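PDB 3MI6: alpha-galactosidase from Lactobacillus brevis, which probably hydrolyses terminal, non-reducing alpha-D-galactose residues in alpha-D-galactosides, among them galactose oligosaccharides, galactomannans and galactolipids. Local coordinates for residues D[188-196]-D[206-216]; D[223-231]-D[528-536]. All blocks are in the same frame, centred on the assembly; numbering follows the deposited sequence.

The two contacts illustrate how a beta-rich N-terminal domain can be tied to a catalytic barrel. Contact 1 comes first along the chain and lies wholly within the N-terminal domain, where strands 192-197 and 205-210 form a hairpin at one border of a large antiparallel sheet. Contact 2 opens soon after, with loop 223-231 of the same domain, but its partner 528-536 follows strand 523-526 of the eight-stranded parallel barrel, nearly 300 residues later. Their centres are about 21 Å apart, yet they meet where Phe-196 O lies 3.2 Å from Asn-230 N, a probable hydrogen bond. Contact 1 is thus built within one domain but reaches the subunit interface; contact 2 is a domain junction that also touches the second subunit.

Contact 1: D[188-196]-D[206-216]; sequences DANYDLIQF and LYRHPLRPGMQ
Asp-192 OD2 is held by two nitrogens of Arg-208. Arg-208 NE donates to the anti lone pair of Asp-192 OD2 at 2.7 Å and 161°, with OD2 in the guanidinium plane; Arg-208 NH2 adds a weak bond to Asp-192 OD2 at 3.2 Å. Both bonds of this salt bridge end on OD2, and the carboxylate and guanidinium planes are 76° apart, so this is not a flat two-oxygen pair. With CG anti to the backbone N (chi1 170°) and the chain extended as far as NE, Arg-208 runs alongside Ile-194, whose CD1 sits 4.0 Å above one guanidinium face, offset toward the rim. NH1 has a further partner in Thr-240 O, which helps fix the group's rotation. On the same sheet face, Leu-206 CG meets Ile-194 CG2 at 3.7 Å, and its CD1 approaches Phe-196 CE1 on the ring.

The other face carries Leu-193, Gln-195, Tyr-207 and His-209. Gln-195 CG touches Tyr-207 CB at 3.7 Å; its amide turns to Ser-197 and to Pro-213 and Arg-212 of the second subunit. Beyond the strands, Leu-211 spreads its methyls, CD1 against Leu-193 CB and CD2 against Tyr-191 CB, while its N donates to Tyr-191 O.

Reciprocal backbone bonds at Leu-193/His-209 and Gln-195/Tyr-207, alternating with non-hydrogen-bonded pairs, define an antiparallel beta hairpin bordering the N-terminal domain's large sheet.

Contact 2: D[223-231]-D[528-536]; sequences MASSHQQNP and ASGGGRFDL
Loop 528-536, which follows the fifth strand (523-526) of a TIM barrel, receives His-227 from the N-terminal domain, at a junction between the two domains beside the predicted substrate site. Glycine-rich, this loop brings its backbone up against the imidazole: Gly-532 CA lies 3.3 Å from the centroid of the His-227 ring and 6° off the ring normal, a CH-pi contact over the face. At the rim, His-227 NE2 donates to Ser-529 O at 3.2 Å, approaching from well above the carbonyl plane and not along a lone pair. With CG anti to the carbonyl carbon (chi1 -67°), the side chain brings its ring over to Gly-532, and its other nitrogen, ND1, is hydrogen-bonded to Tyr-483 OH, so polar partners at two corners fix its rotation. Replacing His-227 by alanine would take away the ring, and would probably leave Ser-529 O and Tyr-483 OH without their imidazole partner and a gap over Gly-532 CA.

Ser-529 N is hydrogen-bonded to Asp-479 OD1, the predicted nucleophile, and Ser-529 OG to Asn-481 ND2 of the predicted substrate site. This geometry is consistent with His-227 acting from a second shell, on backbone that contacts predicted active-site residues. Farther along, Ser-225 OG is modelled as a donor to Asp-535 OD2, but the pair is too close for its geometry to be relied on. Asp-535 is the N-cap of helix 536-539, its OD1 accepting from Met-538 N. Arg-533 sends its guanidinium to a salt bridge with Glu-416, while Arg-533 CG packs 3.6 Å from Ala-224 CB.

Contact 1: D[188-196]-D[206-216]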
ATOM      1  N   ASP D 188       3.372  11.930 -18.995  1.00 26.67           N
ATOM      2  CA  ASP D 188       3.385  10.690 -18.196  1.00 28.37           C
ATOM      3  C   ASP D 188       2.106  10.473 -17.374  1.00 29.40           C
ATOM      4  O   ASP D 188       1.184  11.284 -17.404  1.00 30.32           O
ATOM      5  CB  ASP D 188       4.601  10.646 -17.266  1.00 29.17           C
ATOM      6  CG  ASP D 188       4.479  11.607 -16.082  1.00 32.82           C
ATOM      7  OD1 ASP D 188       3.736  11.292 -15.111  1.00 32.19           O
ATOM      8  OD2 ASP D 188       5.152  12.667 -16.116  1.00 33.50           O
ATOM      9  N   ALA D 189       2.051   9.385 -16.620  1.00 28.71           N
ATOM     10  CA  ALA D 189       0.833   9.066 -15.887  1.00 29.07           C
ATOM     11  C   ALA D 189       1.126   8.699 -14.445  1.00 32.69           C
ATOM     12  O   ALA D 189       0.378   7.934 -13.813  1.00 29.65           O
ATOM     13  CB  ALA D 189       0.085   7.946 -16.565  1.00 30.63           C
ATOM     14  N   ASN D 190       2.222   9.236 -13.922  1.00 32.32           N
ATOM     15  CA  ASN D 190       2.512   9.043 -12.511  1.00 31.82           C
ATOM     16  C   ASN D 190       1.740  10.056 -11.656  1.00 30.33           C
ATOM     17  O   ASN D 190       2.354  10.871 -10.960  1.00 31.45           O
ATOM     18  CB  ASN D 190       4.027   9.123 -12.214  1.00 32.62           C
ATOM     19  CG  ASN D 190       4.880   8.259 -13.165  1.00 38.96           C
ATOM     20  OD1 ASN D 190       6.011   8.643 -13.525  1.00 44.93           O
ATOM     21  ND2 ASN D 190       4.349   7.102 -13.578  1.00 36.92           N
ATOM     22  N   TYR D 191       0.411  10.021 -11.714  1.00 25.47           N
ATOM     23  CA  TYR D 191      -0.398  10.866 -10.826  1.00 28.59           C
ATOM     24  C   TYR D 191      -1.447  10.061 -10.067  1.00 29.21           C
ATOM     25  O   TYR D 191      -1.775   8.939 -10.457  1.00 29.09           O
ATOM     26  CB  TYR D 191      -1.106  11.992 -11.599  1.00 29.73           C
ATOM     27  CG  TYR D 191      -0.185  12.983 -12.278  1.00 28.41           C
ATOM     28  CD1 TYR D 191       0.287  14.092 -11.603  1.00 27.15           C
ATOM     29  CD2 TYR D 191       0.188  12.818 -13.602  1.00 28.26           C
ATOM     30  CE1 TYR D 191       1.121  15.000 -12.216  1.00 26.95           C
ATOM     31  CE2 TYR D 191       1.012  13.726 -14.226  1.00 27.92           C
ATOM     32  CZ  TYR D 191       1.481  14.811 -13.523  1.00 28.45           C
ATOM     33  OH  TYR D 191       2.319  15.714 -14.130  1.00 31.87           O
ATOM     34  N   ASP D 192      -1.972  10.631  -8.986  1.00 28.34           N
ATOM     35  CA  ASP D 192      -3.150  10.070  -8.328  1.00 29.35           C
ATOM     36  C   ASP D 192      -4.252  10.970  -8.800  1.00 30.01           C
ATOM     37  O   ASP D 192      -4.054  12.183  -8.870  1.00 29.90           O
ATOM     38  CB  ASP D 192      -3.104  10.187  -6.787  1.00 28.76           C
ATOM     39  CG  ASP D 192      -2.082   9.271  -6.131  1.00 31.31           C
ATOM     40  OD1 ASP D 192      -1.668   8.263  -6.743  1.00 32.24           O
ATOM     41  OD2 ASP D 192      -1.697   9.557  -4.972  1.00 33.30           O
ATOM     42  N   LEU D 193      -5.409  10.385  -9.105  1.00 31.49           N
ATOM     43  CA  LEU D 193      -6.627  11.140  -9.396  1.00 28.36           C
ATOM     44  C   LEU D 193      -7.359  11.339  -8.096  1.00 27.99           C
ATOM     45  O   LEU D 193      -7.634  10.371  -7.386  1.00 29.88           O
ATOM     46  CB  LEU D 193      -7.528  10.367 -10.365  1.00 28.55           C
ATOM     47  CG  LEU D 193      -8.999  10.763 -10.475  1.00 25.26           C
ATOM     48  CD1 LEU D 193      -9.125  12.200 -10.892  1.00 26.97           C
ATOM     49  CD2 LEU D 193      -9.673   9.861 -11.457  1.00 24.70           C
ATOM     50  N   ILE D 194      -7.674  12.589  -7.786  1.00 27.50           N
ATOM     51  CA  ILE D 194      -8.377  12.930  -6.570  1.00 25.40           C
ATOM     52  C   ILE D 194      -9.744  13.479  -6.962  1.00 27.92           C
ATOM     53  O   ILE D 194      -9.842  14.469  -7.689  1.00 28.73           O
ATOM     54  CB  ILE D 194      -7.597  13.979  -5.772  1.00 25.22           C
ATOM     55  CG1 ILE D 194      -6.201  13.444  -5.454  1.00 29.14           C
ATOM     56  CG2 ILE D 194      -8.328  14.346  -4.488  1.00 25.44           C
ATOM     57  CD1 ILE D 194      -5.280  14.457  -4.768  1.00 29.19           C
ATOM     58  N   GLN D 195     -10.803  12.831  -6.479  1.00 28.32           N
ATOM     59  CA  GLN D 195     -12.169  13.160  -6.877  1.00 26.59           C
ATOM     60  C   GLN D 195     -12.965  13.415  -5.627  1.00 26.27           C
ATOM     61  O   GLN D 195     -12.470  13.236  -4.521  1.00 24.90           O
ATOM     62  CB  GLN D 195     -12.800  12.012  -7.655  1.00 23.78           C
ATOM     63  CG  GLN D 195     -12.733  10.723  -6.878  1.00 23.98           C
ATOM     64  CD  GLN D 195     -13.165   9.537  -7.685  1.00 25.24           C
ATOM     65  OE1 GLN D 195     -12.391   8.986  -8.468  1.00 26.44           O
ATOM     66  NE2 GLN D 195     -14.403   9.110  -7.484  1.00 25.79           N
ATOM     67  N   PHE D 196     -14.204  13.849  -5.810  1.00 26.34           N
ATOM     68  CA  PHE D 196     -15.057  14.148  -4.686  1.00 27.58           C
ATOM     69  C   PHE D 196     -16.442  13.563  -4.905  1.00 28.48           C
ATOM     70  O   PHE D 196     -17.293  14.141  -5.557  1.00 32.85           O
ATOM     71  CB  PHE D 196     -15.024  15.646  -4.382  1.00 26.43           C
ATOM     72  CG  PHE D 196     -13.672  16.110  -3.967  1.00 26.44           C
ATOM     73  CD1 PHE D 196     -13.301  16.090  -2.622  1.00 28.72           C
ATOM     74  CD2 PHE D 196     -12.735  16.487  -4.916  1.00 25.59           C
ATOM     75  CE1 PHE D 196     -12.032  16.486  -2.231  1.00 26.51           C
ATOM     76  CE2 PHE D 196     -11.472  16.873  -4.544  1.00 25.64           C
ATOM     77  CZ  PHE D 196     -11.118  16.880  -3.199  1.00 27.15           C
ATOM     78  N   LEU D 206     -13.471  12.774  -0.138  1.00 29.25           N
ATOM     79  CA  LEU D 206     -12.299  12.715  -1.007  1.00 25.53           C
ATOM     80  C   LEU D 206     -11.842  11.268  -1.292  1.00 24.81           C
ATOM     81  O   LEU D 206     -11.773  10.438  -0.393  1.00 24.09           O
ATOM     82  CB  LEU D 206     -11.177  13.523  -0.372  1.00 25.44           C
ATOM     83  CG  LEU D 206      -9.889  13.778  -1.158  1.00 26.44           C
ATOM     84  CD1 LEU D 206      -9.261  15.032  -0.610  1.00 28.64           C
ATOM     85  CD2 LEU D 206      -8.887  12.620  -1.105  1.00 22.75           C
ATOM     86  N   TYR D 207     -11.563  10.966  -2.554  1.00 23.13           N
ATOM     87  CA  TYR D 207     -11.056   9.649  -2.935  1.00 22.34           C
ATOM     88  C   TYR D 207      -9.782   9.863  -3.728  1.00 24.93           C
ATOM     89  O   TYR D 207      -9.691  10.786  -4.534  1.00 26.49           O
ATOM     90  CB  TYR D 207     -12.073   8.854  -3.753  1.00 22.05           C
ATOM     91  CG  TYR D 207     -13.252   8.412  -2.958  1.00 24.03           C
ATOM     92  CD1 TYR D 207     -13.243   7.194  -2.284  1.00 25.61           C
ATOM     93  CD2 TYR D 207     -14.380   9.218  -2.842  1.00 26.37           C
ATOM     94  CE1 TYR D 207     -14.343   6.778  -1.527  1.00 23.96           C
ATOM     95  CE2 TYR D 207     -15.483   8.808  -2.081  1.00 25.57           C
ATOM     96  CZ  TYR D 207     -15.452   7.585  -1.431  1.00 23.69           C
ATOM     97  OH  TYR D 207     -16.534   7.177  -0.674  1.00 27.48           O
ATOM     98  N   ARG D 208      -8.778   9.036  -3.476  1.00 26.43           N
ATOM     99  CA  ARG D 208      -7.460   9.292  -4.034  1.00 25.50           C
ATOM    100  C   ARG D 208      -6.894   7.991  -4.588  1.00 24.92           C
ATOM    101  O   ARG D 208      -6.611   7.072  -3.835  1.00 27.73           O
ATOM    102  CB  ARG D 208      -6.543   9.919  -2.975  1.00 23.37           C
ATOM    103  CG  ARG D 208      -5.069  10.006  -3.405  1.00 26.53           C
ATOM    104  CD  ARG D 208      -4.236  11.014  -2.611  1.00 22.63           C
ATOM    105  NE  ARG D 208      -2.944  11.233  -3.255  1.00 23.46           N
ATOM    106  CZ  ARG D 208      -2.101  12.214  -2.946  1.00 24.65           C
ATOM    107  NH1 ARG D 208      -2.380  13.093  -2.003  1.00 25.79           N
ATOM    108  NH2 ARG D 208      -0.976  12.331  -3.600  1.00 29.11           N
ATOM    109  N   HIS D 209      -6.780   7.907  -5.909  1.00 25.51           N
ATOM    110  CA  HIS D 209      -6.350   6.670  -6.577  1.00 28.01           C
ATOM    111  C   HIS D 209      -5.294   6.929  -7.668  1.00 30.00           C
ATOM    112  O   HIS D 209      -5.333   7.934  -8.386  1.00 29.67           O
ATOM    113  CB  HIS D 209      -7.563   5.896  -7.146  1.00 26.52           C
ATOM    114  CG  HIS D 209      -8.468   5.333  -6.091  1.00 26.29           C
ATOM    115  ND1 HIS D 209      -9.473   6.067  -5.497  1.00 26.26           N
ATOM    116  CD2 HIS D 209      -8.487   4.119  -5.495  1.00 25.59           C
ATOM    117  CE1 HIS D 209     -10.080   5.328  -4.587  1.00 24.61           C
ATOM    118  NE2 HIS D 209      -9.502   4.141  -4.568  1.00 26.06           N
ATOM    119  N   PRO D 210      -4.329   6.025  -7.779  1.00 28.50           N
ATOM    120  CA  PRO D 210      -3.325   6.139  -8.836  1.00 29.02           C
ATOM    121  C   PRO D 210      -3.985   5.925 -10.198  1.00 29.64           C
ATOM    122  O   PRO D 210      -4.888   5.101 -10.280  1.00 30.04           O
ATOM    123  CB  PRO D 210      -2.370   4.971  -8.544  1.00 28.88           C
ATOM    124  CG  PRO D 210      -2.663   4.542  -7.165  1.00 30.53           C
ATOM    125  CD  PRO D 210      -4.124   4.840  -6.942  1.00 29.45           C
ATOM    126  N   LEU D 211      -3.556   6.650 -11.232  1.00 29.12           N
ATOM    127  CA  LEU D 211      -4.055   6.433 -12.578  1.00 25.22           C
ATOM    128  C   LEU D 211      -3.712   5.019 -13.002  1.00 27.45           C
ATOM    129  O   LEU D 211      -2.805   4.397 -12.436  1.00 27.90           O
ATOM    130  CB  LEU D 211      -3.408   7.423 -13.540  1.00 27.00           C
ATOM    131  CG  LEU D 211      -4.139   8.717 -13.922  1.00 27.49           C
ATOM    132  CD1 LEU D 211      -5.379   8.976 -13.078  1.00 25.02           C
ATOM    133  CD2 LEU D 211      -3.186   9.880 -13.838  1.00 26.05           C
ATOM    134  N   ARG D 212      -4.455   4.503 -13.976  1.00 27.21           N
ATOM    135  CA  ARG D 212      -4.132   3.223 -14.605  1.00 28.49           C
ATOM    136  C   ARG D 212      -4.439   3.259 -16.108  1.00 28.21           C
ATOM    137  O   ARG D 212      -5.062   4.192 -16.600  1.00 28.44           O
ATOM    138  CB  ARG D 212      -4.874   2.064 -13.919  1.00 29.12           C
ATOM    139  CG  ARG D 212      -6.307   2.392 -13.480  1.00 28.79           C
ATOM    140  CD  ARG D 212      -7.274   1.201 -13.687  1.00 27.76           C
ATOM    141  NE  ARG D 212      -8.527   1.716 -14.193  1.00 27.12           N
ATOM    142  CZ  ARG D 212      -8.898   1.594 -15.455  1.00 30.93           C
ATOM    143  NH1 ARG D 212      -8.123   0.934 -16.282  1.00 33.85           N
ATOM    144  NH2 ARG D 212     -10.033   2.106 -15.893  1.00 32.52           N
ATOM    145  N   PRO D 213      -3.995   2.244 -16.849  1.00 28.70           N
ATOM    146  CA  PRO D 213      -4.254   2.312 -18.287  1.00 29.21           C
ATOM    147  C   PRO D 213      -5.739   2.316 -18.553  1.00 28.65           C
ATOM    148  O   PRO D 213      -6.436   1.531 -17.964  1.00 29.54           O
ATOM    149  CB  PRO D 213      -3.628   1.022 -18.803  1.00 25.87           C
ATOM    150  CG  PRO D 213      -2.492   0.782 -17.837  1.00 27.87           C
ATOM    151  CD  PRO D 213      -3.075   1.148 -16.505  1.00 28.91           C
ATOM    152  N   GLY D 214      -6.212   3.181 -19.431  1.00 26.68           N
ATOM    153  CA  GLY D 214      -7.616   3.213 -19.745  1.00 29.54           C
ATOM    154  C   GLY D 214      -8.335   4.430 -19.184  1.00 32.04           C
ATOM    155  O   GLY D 214      -7.731   5.476 -18.894  1.00 29.94           O
HETATM  156  N   MSE D 215      -9.641   4.288 -19.024  1.00 28.43           N
HETATM  157  CA  MSE D 215     -10.460   5.410 -18.651  1.00 28.60           C
HETATM  158  C   MSE D 215     -10.787   5.395 -17.175  1.00 28.43           C
HETATM  159  O   MSE D 215     -11.232   4.390 -16.649  1.00 29.36           O
HETATM  160  CB  MSE D 215     -11.764   5.371 -19.441  1.00 33.12           C
HETATM  161  CG  MSE D 215     -12.648   6.542 -19.130  1.00 37.39           C
HETATM  162 SE   MSE D 215     -11.997   8.124 -20.055  1.00 63.44          SE
HETATM  163  CE  MSE D 215     -12.955   7.830 -21.738  1.00 48.76           C
ATOM    164  N   GLN D 216     -10.536   6.508 -16.504  1.00 28.45           N
ATOM    165  CA  GLN D 216     -11.097   6.755 -15.181  1.00 26.71           C
ATOM    166  C   GLN D 216     -11.717   8.120 -15.267  1.00 31.09           C
ATOM    167  O   GLN D 216     -11.026   9.135 -15.485  1.00 28.54           O
ATOM    168  CB  GLN D 216     -10.049   6.754 -14.078  1.00 24.36           C
ATOM    169  CG  GLN D 216      -8.798   7.493 -14.434  1.00 26.82           C
ATOM    170  CD  GLN D 216      -7.616   6.567 -14.577  1.00 28.28           C
ATOM    171  OE1 GLN D 216      -7.105   6.337 -15.687  1.00 27.56           O
ATOM    172  NE2 GLN D 216      -7.174   6.005 -13.443  1.00 30.45           N
TER

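Contact 2: D[223-231]-D[528-536]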
HETATM    1  N   MSE D 223     -28.784  16.297 -15.347  1.00 33.90           N
HETATM    2  CA  MSE D 223     -29.065  17.729 -15.567  1.00 38.90           C
HETATM    3  C   MSE D 223     -28.693  18.634 -14.373  1.00 36.91           C
HETATM    4  O   MSE D 223     -29.321  19.683 -14.138  1.00 37.56           O
HETATM    5  CB  MSE D 223     -30.528  17.960 -15.923  1.00 39.19           C
HETATM    6  CG  MSE D 223     -30.922  17.727 -17.364  1.00 44.81           C
HETATM    7 SE   MSE D 223     -32.847  18.182 -17.562  1.00 67.83          SE
HETATM    8  CE  MSE D 223     -33.034  17.750 -19.446  1.00 51.49           C
ATOM      9  N   ALA D 224     -27.686  18.201 -13.626  1.00 32.90           N
ATOM     10  CA  ALA D 224     -27.072  18.987 -12.570  1.00 34.75           C
ATOM     11  C   ALA D 224     -25.726  18.344 -12.342  1.00 35.23           C
ATOM     12  O   ALA D 224     -25.568  17.145 -12.598  1.00 33.25           O
ATOM     13  CB  ALA D 224     -27.887  18.925 -11.310  1.00 33.36           C
ATOM     14  N   SER D 225     -24.743  19.130 -11.911  1.00 34.33           N
ATOM     15  CA  SER D 225     -23.547  18.539 -11.336  1.00 35.46           C
ATOM     16  C   SER D 225     -24.201  17.846 -10.173  1.00 37.08           C
ATOM     17  O   SER D 225     -25.159  18.371  -9.622  1.00 39.89           O
ATOM     18  CB  SER D 225     -22.614  19.636 -10.850  1.00 36.76           C
ATOM     19  OG  SER D 225     -23.341  20.603 -10.099  1.00 38.75           O
ATOM     20  N   SER D 226     -23.767  16.666  -9.785  1.00 35.60           N
ATOM     21  CA  SER D 226     -24.624  15.962  -8.830  1.00 35.90           C
ATOM     22  C   SER D 226     -24.295  16.141  -7.329  1.00 32.18           C
ATOM     23  O   SER D 226     -23.389  16.871  -6.958  1.00 32.02           O
ATOM     24  CB  SER D 226     -24.671  14.480  -9.207  1.00 37.44           C
ATOM     25  OG  SER D 226     -23.379  14.016  -9.567  1.00 35.97           O
ATOM     26  N   HIS D 227     -25.089  15.500  -6.479  1.00 31.92           N
ATOM     27  CA  HIS D 227     -24.644  15.124  -5.144  1.00 32.57           C
ATOM     28  C   HIS D 227     -23.526  14.088  -5.317  1.00 31.86           C
ATOM     29  O   HIS D 227     -22.579  14.050  -4.559  1.00 30.13           O
ATOM     30  CB  HIS D 227     -25.778  14.465  -4.326  1.00 33.35           C
ATOM     31  CG  HIS D 227     -26.915  15.384  -3.982  1.00 35.32           C
ATOM     32  ND1 HIS D 227     -28.068  15.462  -4.740  1.00 35.85           N
ATOM     33  CD2 HIS D 227     -27.082  16.256  -2.956  1.00 34.25           C
ATOM     34  CE1 HIS D 227     -28.888  16.348  -4.202  1.00 36.28           C
ATOM     35  NE2 HIS D 227     -28.314  16.843  -3.117  1.00 35.83           N
ATOM     36  N   GLN D 228     -23.644  13.261  -6.349  1.00 31.09           N
ATOM     37  CA  GLN D 228     -22.835  12.060  -6.481  1.00 29.63           C
ATOM     38  C   GLN D 228     -21.381  12.320  -6.839  1.00 30.09           C
ATOM     39  O   GLN D 228     -20.486  11.716  -6.259  1.00 31.66           O
ATOM     40  CB  GLN D 228     -23.470  11.127  -7.511  1.00 31.53           C
ATOM     41  CG  GLN D 228     -24.813  10.512  -7.072  1.00 31.25           C
ATOM     42  CD  GLN D 228     -25.913  11.544  -6.907  1.00 32.70           C
ATOM     43  OE1 GLN D 228     -26.766  11.427  -6.017  1.00 32.98           O
ATOM     44  NE2 GLN D 228     -25.899  12.565  -7.754  1.00 30.77           N
ATOM     45  N   GLN D 229     -21.147  13.201  -7.810  1.00 31.74           N
ATOM     46  CA  GLN D 229     -19.793  13.533  -8.265  1.00 29.55           C
ATOM     47  C   GLN D 229     -19.706  15.027  -8.508  1.00 31.70           C
ATOM     48  O   GLN D 229     -20.576  15.589  -9.157  1.00 35.35           O
ATOM     49  CB  GLN D 229     -19.455  12.823  -9.578  1.00 30.15           C
ATOM     50  CG  GLN D 229     -19.691  11.316  -9.588  1.00 30.90           C
ATOM     51  CD  GLN D 229     -18.637  10.533  -8.821  1.00 31.28           C
ATOM     52  OE1 GLN D 229     -17.690  11.102  -8.266  1.00 29.93           O
ATOM     53  NE2 GLN D 229     -18.791   9.204  -8.803  1.00 32.25           N
ATOM     54  N   ASN D 230     -18.666  15.672  -7.992  1.00 29.89           N
ATOM     55  CA  ASN D 230     -18.445  17.091  -8.252  1.00 30.27           C
ATOM     56  C   ASN D 230     -17.508  17.308  -9.425  1.00 31.35           C
ATOM     57  O   ASN D 230     -16.613  16.492  -9.655  1.00 31.17           O
ATOM     58  CB  ASN D 230     -17.851  17.782  -7.028  1.00 31.50           C
ATOM     59  CG  ASN D 230     -17.903  19.273  -7.147  1.00 30.15           C
ATOM     60  OD1 ASN D 230     -18.858  19.901  -6.702  1.00 32.07           O
ATOM     61  ND2 ASN D 230     -16.905  19.852  -7.792  1.00 30.99           N
ATOM     62  N   PRO D 231     -17.700  18.417 -10.164  1.00 32.53           N
ATOM     63  CA  PRO D 231     -16.879  18.738 -11.343  1.00 31.33           C
ATOM     64  C   PRO D 231     -15.409  18.993 -11.028  1.00 30.78           C
ATOM     65  O   PRO D 231     -14.591  18.922 -11.936  1.00 32.27           O
ATOM     66  CB  PRO D 231     -17.519  20.023 -11.878  1.00 30.70           C
ATOM     67  CG  PRO D 231     -18.925  19.978 -11.390  1.00 30.97           C
ATOM     68  CD  PRO D 231     -18.858  19.321 -10.042  1.00 31.86           C
ATOM     69  N   ALA D 528     -29.854  22.591  -3.635  1.00 37.10           N
ATOM     70  CA  ALA D 528     -30.320  21.432  -4.397  1.00 36.86           C
ATOM     71  C   ALA D 528     -30.348  20.218  -3.481  1.00 38.01           C
ATOM     72  O   ALA D 528     -29.478  19.347  -3.578  1.00 34.91           O
ATOM     73  CB  ALA D 528     -29.431  21.166  -5.603  1.00 33.34           C
ATOM     74  N   SER D 529     -31.350  20.167  -2.596  1.00 37.67           N
ATOM     75  CA  SER D 529     -31.425  19.122  -1.584  1.00 36.87           C
ATOM     76  C   SER D 529     -30.116  19.120  -0.803  1.00 37.55           C
ATOM     77  O   SER D 529     -29.564  18.064  -0.483  1.00 36.43           O
ATOM     78  CB  SER D 529     -31.635  17.748  -2.233  1.00 35.90           C
ATOM     79  OG  SER D 529     -32.988  17.525  -2.557  1.00 37.68           O
ATOM     80  N   GLY D 530     -29.612  20.309  -0.495  1.00 39.41           N
ATOM     81  CA  GLY D 530     -28.264  20.433   0.027  1.00 35.99           C
ATOM     82  C   GLY D 530     -27.340  20.694  -1.135  1.00 35.57           C
ATOM     83  O   GLY D 530     -27.605  21.588  -1.930  1.00 38.69           O
ATOM     84  N   GLY D 531     -26.280  19.907  -1.267  1.00 35.07           N
ATOM     85  CA  GLY D 531     -25.232  20.231  -2.227  1.00 36.57           C
ATOM     86  C   GLY D 531     -25.263  19.539  -3.582  1.00 35.65           C
ATOM     87  O   GLY D 531     -24.223  19.180  -4.119  1.00 34.39           O
ATOM     88  N   GLY D 532     -26.456  19.376  -4.144  1.00 35.65           N
ATOM     89  CA  GLY D 532     -26.624  18.663  -5.393  1.00 34.62           C
ATOM     90  C   GLY D 532     -26.304  19.491  -6.628  1.00 37.34           C
ATOM     91  O   GLY D 532     -26.347  18.986  -7.745  1.00 38.17           O
ATOM     92  N   ARG D 533     -26.007  20.772  -6.443  1.00 39.01           N
ATOM     93  CA  ARG D 533     -25.553  21.603  -7.557  1.00 38.57           C
ATOM     94  C   ARG D 533     -24.391  22.484  -7.150  1.00 36.70           C
ATOM     95  O   ARG D 533     -24.159  23.518  -7.744  1.00 39.46           O
ATOM     96  CB  ARG D 533     -26.691  22.458  -8.107  1.00 39.76           C
ATOM     97  CG  ARG D 533     -27.378  21.849  -9.296  1.00 37.67           C
ATOM     98  CD  ARG D 533     -27.712  22.905 -10.307  1.00 39.72           C
ATOM     99  NE  ARG D 533     -28.761  23.821  -9.849  1.00 44.81           N
ATOM    100  CZ  ARG D 533     -30.009  23.831 -10.314  1.00 42.57           C
ATOM    101  NH1 ARG D 533     -30.387  22.958 -11.250  1.00 39.64           N
ATOM    102  NH2 ARG D 533     -30.877  24.711  -9.835  1.00 39.26           N
ATOM    103  N   PHE D 534     -23.651  22.051  -6.144  1.00 35.38           N
ATOM    104  CA  PHE D 534     -22.614  22.871  -5.558  1.00 36.00           C
ATOM    105  C   PHE D 534     -21.467  23.100  -6.543  1.00 36.14           C
ATOM    106  O   PHE D 534     -20.470  22.359  -6.517  1.00 34.41           O
ATOM    107  CB  PHE D 534     -22.088  22.172  -4.305  1.00 36.05           C
ATOM    108  CG  PHE D 534     -21.343  23.076  -3.380  1.00 32.28           C
ATOM    109  CD1 PHE D 534     -20.033  23.388  -3.620  1.00 28.73           C
ATOM    110  CD2 PHE D 534     -21.976  23.616  -2.271  1.00 32.91           C
ATOM    111  CE1 PHE D 534     -19.361  24.223  -2.775  1.00 32.63           C
ATOM    112  CE2 PHE D 534     -21.318  24.453  -1.414  1.00 32.56           C
ATOM    113  CZ  PHE D 534     -20.003  24.761  -1.660  1.00 35.76           C
ATOM    114  N   ASP D 535     -21.587  24.120  -7.394  1.00 31.63           N
ATOM    115  CA  ASP D 535     -20.601  24.307  -8.451  1.00 31.31           C
ATOM    116  C   ASP D 535     -20.356  25.751  -8.886  1.00 31.35           C
ATOM    117  O   ASP D 535     -21.127  26.638  -8.595  1.00 31.30           O
ATOM    118  CB  ASP D 535     -20.961  23.448  -9.652  1.00 33.65           C
ATOM    119  CG  ASP D 535     -22.285  23.832 -10.263  1.00 36.81           C
ATOM    120  OD1 ASP D 535     -22.620  25.042 -10.281  1.00 36.35           O
ATOM    121  OD2 ASP D 535     -22.987  22.913 -10.738  1.00 37.75           O
ATOM    122  N   LEU D 536     -19.256  25.971  -9.596  1.00 32.96           N
ATOM    123  CA  LEU D 536     -18.849  27.317  -9.975  1.00 32.73           C
ATOM    124  C   LEU D 536     -19.946  28.007 -10.791  1.00 35.79           C
ATOM    125  O   LEU D 536     -20.090  29.227 -10.756  1.00 36.02           O
ATOM    126  CB  LEU D 536     -17.501  27.303 -10.716  1.00 28.99           C
ATOM    127  CG  LEU D 536     -16.283  26.708  -9.966  1.00 30.33           C
ATOM    128  CD1 LEU D 536     -15.126  26.483 -10.902  1.00 29.12           C
ATOM    129  CD2 LEU D 536     -15.825  27.536  -8.783  1.00 26.85           C
TER